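Local coordinates for hypothetical protein PH0730 (Pyrococcus horikoshii, PDB 2P8T) that is of unknown function but may bind ATP and possibly have aminoacyl-tRNA ligase activity, at residues Y15-I24 / I191-V199; I98-F108 / L176-K187. All blocks are in the same frame, centred on the assembly; numbering follows the deposited sequence.

Interaction 1 of 2, residues Y15-I24 / I191-V199; sequences YTVEDVLAVI and ITPEILEVV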
# COMPACT_ATOMS: atom_id res chain seq x y z
N TYR A 15 -5.60 -11.83 10.85
CA TYR A 15 -5.12 -10.62 10.14
C TYR A 15 -3.66 -10.79 9.77
O TYR A 15 -2.93 -11.53 10.42
CB TYR A 15 -5.35 -9.33 10.96
CG TYR A 15 -4.60 -9.24 12.29
CD1 TYR A 15 -3.26 -8.84 12.35
CD2 TYR A 15 -5.26 -9.50 13.49
CE1 TYR A 15 -2.59 -8.75 13.57
CE2 TYR A 15 -4.59 -9.40 14.73
CZ TYR A 15 -3.26 -9.03 14.76
OH TYR A 15 -2.62 -8.92 15.97
N THR A 16 -3.23 -10.06 8.74
CA THR A 16 -1.88 -10.20 8.19
C THR A 16 -1.06 -8.91 8.39
O THR A 16 -1.62 -7.89 8.75
CB THR A 16 -1.95 -10.53 6.68
OG1 THR A 16 -2.51 -9.41 5.98
CG2 THR A 16 -2.87 -11.74 6.45
N VAL A 17 0.25 -8.97 8.14
CA VAL A 17 1.10 -7.76 8.17
C VAL A 17 0.56 -6.72 7.17
O VAL A 17 0.64 -5.51 7.43
CB VAL A 17 2.61 -8.09 7.95
CG1 VAL A 17 2.86 -8.60 6.53
CG2 VAL A 17 3.49 -6.89 8.24
N GLU A 18 -0.03 -7.18 6.07
CA GLU A 18 -0.57 -6.27 5.07
C GLU A 18 -1.76 -5.54 5.64
O GLU A 18 -1.97 -4.38 5.34
CB GLU A 18 -0.94 -7.00 3.77
CG GLU A 18 0.26 -7.45 2.95
CD GLU A 18 0.80 -8.80 3.34
OE1 GLU A 18 0.19 -9.46 4.22
OE2 GLU A 18 1.83 -9.23 2.76
N ASP A 19 -2.56 -6.22 6.48
CA ASP A 19 -3.67 -5.57 7.16
C ASP A 19 -3.15 -4.53 8.17
O ASP A 19 -3.72 -3.46 8.29
CB ASP A 19 -4.56 -6.59 7.89
CG ASP A 19 -5.22 -7.59 6.94
OD1 ASP A 19 -5.75 -7.17 5.87
OD2 ASP A 19 -5.23 -8.79 7.29
N VAL A 20 -2.09 -4.86 8.90
CA VAL A 20 -1.48 -3.92 9.86
C VAL A 20 -1.03 -2.69 9.07
O VAL A 20 -1.44 -1.56 9.39
CB VAL A 20 -0.27 -4.52 10.61
CG1 VAL A 20 0.39 -3.48 11.56
CG2 VAL A 20 -0.68 -5.80 11.39
N LEU A 21 -0.26 -2.92 8.01
CA LEU A 21 0.23 -1.78 7.20
C LEU A 21 -0.92 -0.94 6.65
O LEU A 21 -0.88 0.29 6.73
CB LEU A 21 1.17 -2.24 6.08
CG LEU A 21 2.50 -2.89 6.49
CD1 LEU A 21 3.11 -3.69 5.36
CD2 LEU A 21 3.45 -1.84 7.02
N ALA A 22 -1.97 -1.60 6.14
CA ALA A 22 -3.15 -0.91 5.63
C ALA A 22 -3.81 -0.00 6.66
O ALA A 22 -4.16 1.14 6.35
CB ALA A 22 -4.17 -1.90 5.05
N VAL A 23 -3.99 -0.51 7.88
CA VAL A 23 -4.63 0.29 8.94
C VAL A 23 -3.83 1.56 9.22
O VAL A 23 -4.39 2.64 9.33
CB VAL A 23 -4.84 -0.54 10.25
CG1 VAL A 23 -5.10 0.37 11.44
CG2 VAL A 23 -5.96 -1.55 10.06
N ILE A 24 -2.51 1.43 9.29
CA ILE A 24 -1.62 2.56 9.54
C ILE A 24 -1.67 3.57 8.40
O ILE A 24 -1.70 4.78 8.65
CB ILE A 24 -0.18 2.09 9.84
CG1 ILE A 24 -0.18 1.11 11.04
CG2 ILE A 24 0.75 3.29 10.11
CD1 ILE A 24 1.20 0.66 11.47
N ILE A 191 11.03 -2.91 6.96
CA ILE A 191 9.83 -2.73 7.78
C ILE A 191 10.22 -2.82 9.26
O ILE A 191 10.89 -3.77 9.65
CB ILE A 191 8.75 -3.82 7.48
CG1 ILE A 191 8.31 -3.83 6.00
CG2 ILE A 191 7.54 -3.66 8.40
CD1 ILE A 191 7.63 -2.55 5.51
N THR A 192 9.81 -1.82 10.05
CA THR A 192 10.19 -1.72 11.48
C THR A 192 9.70 -2.92 12.29
O THR A 192 8.60 -3.43 12.03
CB THR A 192 9.69 -0.38 12.13
OG1 THR A 192 9.95 -0.39 13.55
CG2 THR A 192 8.21 -0.21 11.95
N PRO A 193 10.50 -3.39 13.27
CA PRO A 193 10.02 -4.45 14.16
C PRO A 193 8.73 -4.10 14.91
O PRO A 193 7.96 -4.99 15.25
CB PRO A 193 11.16 -4.64 15.15
CG PRO A 193 12.39 -4.10 14.44
CD PRO A 193 11.88 -2.97 13.60
N GLU A 194 8.51 -2.80 15.15
CA GLU A 194 7.31 -2.35 15.85
C GLU A 194 6.05 -2.73 15.10
O GLU A 194 5.02 -2.97 15.71
CB GLU A 194 7.36 -0.83 16.09
CG GLU A 194 8.61 -0.37 16.81
CD GLU A 194 8.44 0.96 17.55
OE1 GLU A 194 7.67 1.83 17.08
OE2 GLU A 194 9.08 1.13 18.61
N ILE A 195 6.13 -2.79 13.77
CA ILE A 195 5.01 -3.25 12.95
C ILE A 195 4.89 -4.77 13.00
O ILE A 195 3.80 -5.32 13.17
CB ILE A 195 5.15 -2.77 11.48
CG1 ILE A 195 4.93 -1.25 11.39
CG2 ILE A 195 4.15 -3.51 10.55
CD1 ILE A 195 5.14 -0.67 9.99
N LEU A 196 6.02 -5.45 12.83
CA LEU A 196 6.05 -6.92 12.90
C LEU A 196 5.53 -7.43 14.24
O LEU A 196 4.92 -8.51 14.30
CB LEU A 196 7.48 -7.42 12.66
CG LEU A 196 8.14 -7.07 11.33
CD1 LEU A 196 9.61 -7.53 11.32
CD2 LEU A 196 7.37 -7.67 10.14
N GLU A 197 5.72 -6.65 15.31
CA GLU A 197 5.22 -7.00 16.65
C GLU A 197 3.69 -7.17 16.71
O GLU A 197 3.15 -7.82 17.61
CB GLU A 197 5.66 -5.95 17.68
CG GLU A 197 5.85 -6.50 19.10
CD GLU A 197 6.39 -5.49 20.10
OE1 GLU A 197 6.64 -4.30 19.75
OE2 GLU A 197 6.57 -5.90 21.28
N VAL A 198 2.98 -6.56 15.77
CA VAL A 198 1.52 -6.59 15.78
C VAL A 198 0.96 -7.95 15.32
O VAL A 198 -0.15 -8.35 15.67
CB VAL A 198 0.94 -5.40 14.96
CG1 VAL A 198 -0.60 -5.36 15.08
CG2 VAL A 198 1.58 -4.07 15.39
N VAL A 199 1.73 -8.69 14.52
CA VAL A 199 1.22 -9.96 14.04
C VAL A 199 1.50 -11.07 15.06
O VAL A 199 2.56 -11.08 15.67
CB VAL A 199 1.71 -10.31 12.61
CG1 VAL A 199 3.10 -9.78 12.36
CG2 VAL A 199 1.63 -11.81 12.35

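Interaction 2 of 2, residues I98-F108 / L176-K187; sequences IAIVVKNPPEF and LKSAIHVAYILK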
# COMPACT_ATOMS: atom_id res chain seq x y z
N ILE A 98 -4.87 1.02 -7.04
CA ILE A 98 -4.08 1.74 -6.06
C ILE A 98 -2.64 1.84 -6.59
O ILE A 98 -2.10 0.88 -7.12
CB ILE A 98 -4.09 1.00 -4.69
CG1 ILE A 98 -5.45 1.17 -3.99
CG2 ILE A 98 -2.93 1.47 -3.78
CD1 ILE A 98 -5.61 2.54 -3.31
N ALA A 99 -2.05 3.02 -6.47
CA ALA A 99 -0.66 3.21 -6.83
C ALA A 99 0.12 3.55 -5.56
O ALA A 99 -0.35 4.35 -4.73
CB ALA A 99 -0.50 4.34 -7.87
N ILE A 100 1.25 2.88 -5.40
CA ILE A 100 2.20 3.16 -4.32
C ILE A 100 3.61 3.27 -4.90
O ILE A 100 4.10 2.36 -5.58
CB ILE A 100 2.17 2.07 -3.20
CG1 ILE A 100 0.74 1.84 -2.68
CG2 ILE A 100 3.15 2.43 -2.07
CD1 ILE A 100 0.61 0.71 -1.62
N VAL A 101 4.28 4.38 -4.61
CA VAL A 101 5.67 4.58 -4.99
C VAL A 101 6.52 3.93 -3.91
O VAL A 101 6.29 4.16 -2.70
CB VAL A 101 6.05 6.08 -5.08
CG1 VAL A 101 7.54 6.27 -5.43
CG2 VAL A 101 5.15 6.81 -6.05
N VAL A 102 7.48 3.11 -4.33
CA VAL A 102 8.46 2.53 -3.41
C VAL A 102 9.80 3.25 -3.61
O VAL A 102 10.38 3.23 -4.70
CB VAL A 102 8.65 1.01 -3.65
CG1 VAL A 102 9.64 0.44 -2.66
CG2 VAL A 102 7.31 0.29 -3.56
N LYS A 103 10.28 3.88 -2.54
CA LYS A 103 11.45 4.72 -2.59
C LYS A 103 12.69 3.89 -2.44
O LYS A 103 12.71 2.95 -1.64
CB LYS A 103 11.36 5.81 -1.51
CG LYS A 103 10.27 6.82 -1.84
CD LYS A 103 9.55 7.37 -0.62
CE LYS A 103 8.58 8.47 -1.05
NZ LYS A 103 7.77 9.04 0.06
N ASN A 104 13.72 4.23 -3.21
CA ASN A 104 14.97 3.46 -3.30
C ASN A 104 14.77 1.94 -3.22
O ASN A 104 15.25 1.30 -2.27
CB ASN A 104 16.03 3.95 -2.28
CG ASN A 104 17.39 3.22 -2.42
OD1 ASN A 104 17.90 3.05 -3.53
ND2 ASN A 104 17.95 2.78 -1.29
N PRO A 105 14.05 1.34 -4.21
CA PRO A 105 13.73 -0.08 -4.18
C PRO A 105 14.95 -0.95 -4.45
O PRO A 105 15.94 -0.45 -4.99
CB PRO A 105 12.73 -0.23 -5.33
CG PRO A 105 13.14 0.85 -6.30
CD PRO A 105 13.52 2.00 -5.42
N PRO A 106 14.88 -2.24 -4.08
CA PRO A 106 15.96 -3.12 -4.53
C PRO A 106 15.64 -3.45 -5.98
O PRO A 106 14.60 -3.00 -6.49
CB PRO A 106 15.78 -4.37 -3.66
CG PRO A 106 14.30 -4.40 -3.39
CD PRO A 106 13.84 -2.96 -3.32
N GLU A 107 16.48 -4.21 -6.66
CA GLU A 107 16.03 -4.65 -7.97
C GLU A 107 14.98 -5.76 -7.83
O GLU A 107 14.89 -6.45 -6.79
CB GLU A 107 17.19 -4.98 -8.92
CG GLU A 107 16.80 -5.53 -10.32
CD GLU A 107 15.75 -4.72 -11.11
OE1 GLU A 107 15.18 -3.70 -10.64
OE2 GLU A 107 15.47 -5.13 -12.26
N PHE A 108 14.13 -5.87 -8.84
CA PHE A 108 12.97 -6.73 -8.80
C PHE A 108 12.64 -7.23 -10.20
O PHE A 108 13.14 -6.70 -11.21
CB PHE A 108 11.76 -5.97 -8.23
CG PHE A 108 11.42 -4.71 -8.98
CD1 PHE A 108 10.55 -4.74 -10.06
CD2 PHE A 108 11.97 -3.48 -8.60
CE1 PHE A 108 10.24 -3.58 -10.78
CE2 PHE A 108 11.66 -2.31 -9.30
CZ PHE A 108 10.80 -2.35 -10.39
N LEU A 176 -6.02 -2.26 -2.64
CA LEU A 176 -5.17 -1.74 -1.57
C LEU A 176 -4.31 -2.84 -0.97
O LEU A 176 -3.10 -2.69 -0.84
CB LEU A 176 -5.99 -1.06 -0.47
CG LEU A 176 -5.14 -0.42 0.65
CD1 LEU A 176 -4.07 0.52 0.10
CD2 LEU A 176 -6.05 0.31 1.64
N LYS A 177 -4.96 -3.95 -0.61
CA LYS A 177 -4.29 -5.08 0.02
C LYS A 177 -3.19 -5.67 -0.88
O LYS A 177 -2.08 -5.95 -0.42
CB LYS A 177 -5.32 -6.16 0.41
CG LYS A 177 -4.84 -7.21 1.44
CD LYS A 177 -6.05 -7.91 2.13
CE LYS A 177 -5.68 -9.26 2.77
NZ LYS A 177 -4.71 -9.10 3.94
N SER A 178 -3.50 -5.84 -2.16
CA SER A 178 -2.54 -6.42 -3.08
C SER A 178 -1.36 -5.47 -3.34
O SER A 178 -0.21 -5.92 -3.43
CB SER A 178 -3.20 -6.84 -4.40
OG SER A 178 -3.86 -5.75 -5.05
N ALA A 179 -1.65 -4.17 -3.45
CA ALA A 179 -0.55 -3.18 -3.62
C ALA A 179 0.38 -3.19 -2.40
O ALA A 179 1.61 -3.18 -2.54
CB ALA A 179 -1.13 -1.78 -3.88
N ILE A 180 -0.20 -3.24 -1.20
CA ILE A 180 0.59 -3.30 0.03
C ILE A 180 1.40 -4.60 0.08
O ILE A 180 2.55 -4.60 0.49
CB ILE A 180 -0.28 -3.07 1.29
CG1 ILE A 180 -0.80 -1.63 1.29
CG2 ILE A 180 0.55 -3.34 2.59
CD1 ILE A 180 -1.85 -1.31 2.34
N HIS A 181 0.81 -5.70 -0.38
CA HIS A 181 1.57 -6.95 -0.44
C HIS A 181 2.86 -6.80 -1.28
O HIS A 181 3.92 -7.22 -0.87
CB HIS A 181 0.69 -8.07 -1.00
CG HIS A 181 1.38 -9.39 -1.08
ND1 HIS A 181 1.92 -10.02 0.03
CD2 HIS A 181 1.65 -10.19 -2.13
CE1 HIS A 181 2.48 -11.15 -0.34
NE2 HIS A 181 2.33 -11.29 -1.65
N VAL A 182 2.74 -6.18 -2.46
CA VAL A 182 3.90 -5.93 -3.33
C VAL A 182 4.92 -5.01 -2.66
O VAL A 182 6.14 -5.26 -2.67
CB VAL A 182 3.47 -5.39 -4.74
CG1 VAL A 182 4.70 -5.13 -5.62
CG2 VAL A 182 2.48 -6.37 -5.44
N ALA A 183 4.42 -3.93 -2.05
CA ALA A 183 5.25 -3.00 -1.28
C ALA A 183 6.04 -3.73 -0.20
O ALA A 183 7.28 -3.52 -0.04
CB ALA A 183 4.36 -1.93 -0.67
N TYR A 184 5.33 -4.58 0.54
CA TYR A 184 5.95 -5.39 1.59
C TYR A 184 7.05 -6.33 1.06
O TYR A 184 8.13 -6.41 1.67
CB TYR A 184 4.89 -6.17 2.36
CG TYR A 184 5.48 -6.98 3.50
CD1 TYR A 184 6.09 -6.35 4.58
CD2 TYR A 184 5.43 -8.37 3.49
CE1 TYR A 184 6.66 -7.08 5.63
CE2 TYR A 184 6.00 -9.12 4.54
CZ TYR A 184 6.61 -8.46 5.60
OH TYR A 184 7.16 -9.17 6.64
N ILE A 185 6.82 -7.00 -0.07
CA ILE A 185 7.89 -7.82 -0.68
C ILE A 185 9.15 -6.98 -0.95
O ILE A 185 10.28 -7.38 -0.65
CB ILE A 185 7.44 -8.53 -2.00
CG1 ILE A 185 6.31 -9.54 -1.72
CG2 ILE A 185 8.66 -9.19 -2.70
CD1 ILE A 185 5.49 -9.91 -2.93
N LEU A 186 8.96 -5.79 -1.52
CA LEU A 186 10.08 -4.94 -1.93
C LEU A 186 10.87 -4.34 -0.76
O LEU A 186 12.08 -4.06 -0.88
CB LEU A 186 9.56 -3.81 -2.82
CG LEU A 186 9.25 -4.25 -4.25
CD1 LEU A 186 8.40 -3.18 -4.94
CD2 LEU A 186 10.53 -4.55 -5.01
N LYS A 187 10.18 -4.13 0.36
CA LYS A 187 10.76 -3.43 1.51
C LYS A 187 10.77 -4.26 2.81
O LYS A 187 10.94 -3.71 3.91
CB LYS A 187 10.02 -2.11 1.73
CG LYS A 187 10.38 -1.04 0.72
CD LYS A 187 11.90 -0.75 0.74
CE LYS A 187 12.20 0.56 0.08
NZ LYS A 187 13.63 0.98 0.27

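Interaction 1 of 2, residues Y15-I24 / I191-V199
Just ahead of helix 17-26, Tyr15 extends its phenol to the last modelled residues of the chain, where its OH donates a hydrogen bond of 2.6 Å to Val198 O. The carbonyl oxygen lies at the ring edge, in the plane of the phenol, and the donor approaches almost head-on, at a C=O...O angle of 168°. Tyr15 belongs to the approach to the first helix of a domain related to helix-turn-helix proteins; the residues that return to it, 191-199, form a short C-terminal helix and a type I turn. What follows is a small case of knobs-into-holes packing. Ile195 is the knob, set among Val17, Val20, Leu21 and Ile24, four residues on one face of helix 17-26. With CG1 of Ile195 beside the backbone N (chi1 -70°), CG2 lies anti to that N and meets Val20 CG1 at 3.9 Å, Val17 and Leu21. The Ile195 side chain crosses that of Leu21 at about a right angle, bringing its CD1 3.6 Å from Leu21 CD2. CG1 of the knob lies near Ile24 CD1. Three residues on, in the type I turn, Val198 fits obliquely over Val20, its CG1 3.7 Å from Val20 CG2. Ile76 of helix 71-81 also touches Ile195, and Leu57 and Ile59 touch Val198, so the tail packs against the helix-turn-helix-like N-terminal region. The helix in each segment is preceded by a threonine N-cap. At Thr192 a single bond, from Glu194 N to OG1, closes the helix start. Thr16 and Asp19 instead build a capping box: Asp19 N donates to Thr16 OG1 at 3.2 Å, and Thr16 N returns a bond of 2.8 Å to Asp19 OD2, arriving on the anti side of the carboxylate.

Interaction 2 of 2, residues I98-F108 / L176-K187
Strand 98-102 and helix 176-187 run nearly parallel, their axes 8.2 Å apart at closest approach and inclined by 21°. Ile98, Ile100 and Val102 point from the strand toward the helix, and Ala179 gives room to the first two. Its CB takes Ile98 CG2 at 3.7 Å and Ile100 CD1 at 3.8 Å. The latter methyl is carried forward by an extended chain and also meets Ile180 CG1. Farther along, Val102 puts one methyl on each of two partners: CG2 lies against Leu186 CD1, and CG1 runs beside the aliphatic part of Lys187. This is helix-on-sheet packing in an alpha+beta domain, with the helix laid over an antiparallel sheet; strand 163-168, the neighbour of strand 95-102, touches the same helix through Thr167 and Ile165. Past the strand the chain turns back round Leu186, whose CD2 is 3.7 Å from Phe108 CB and also touches Pro106 CD. Helix 110-119 continues this apolar cluster through Leu113, which meets Phe108 and Ile185. Lys187 bends at chi2 (-59°), and its chain passes Val102 in the opposite direction to reach the turn. There its ammonium group donates to two successive carbonyls: weakly to Lys103 O at 2.9 Å, and to Asn104 O at 3.0 Å from a position above the carbonyl plane, 61° out of it.

Both contacts are largely buried, but interaction 2 lies nearer the centre of the chain and belongs to the packing of one domain, whereas interaction 1 ties the chain's two ends together. Hydrocarbon dominates each; the polar part differs, a tyrosine hydroxyl on a backbone carbonyl close to the C-terminus in interaction 1 and a lysine ammonium on two turn carbonyls in interaction 2. Exposed residues occur at the margins of both, Leu196 and Val199 in one, Asn104 and Pro106 in the other. Helices 17-26 and 172-187 join them directly: Asp19 OD1 forms a salt bridge with Lys177 NZ at 2.9 Å, Glu18 probably hydrogen-bonds His181, and Ala22 packs on Ile180.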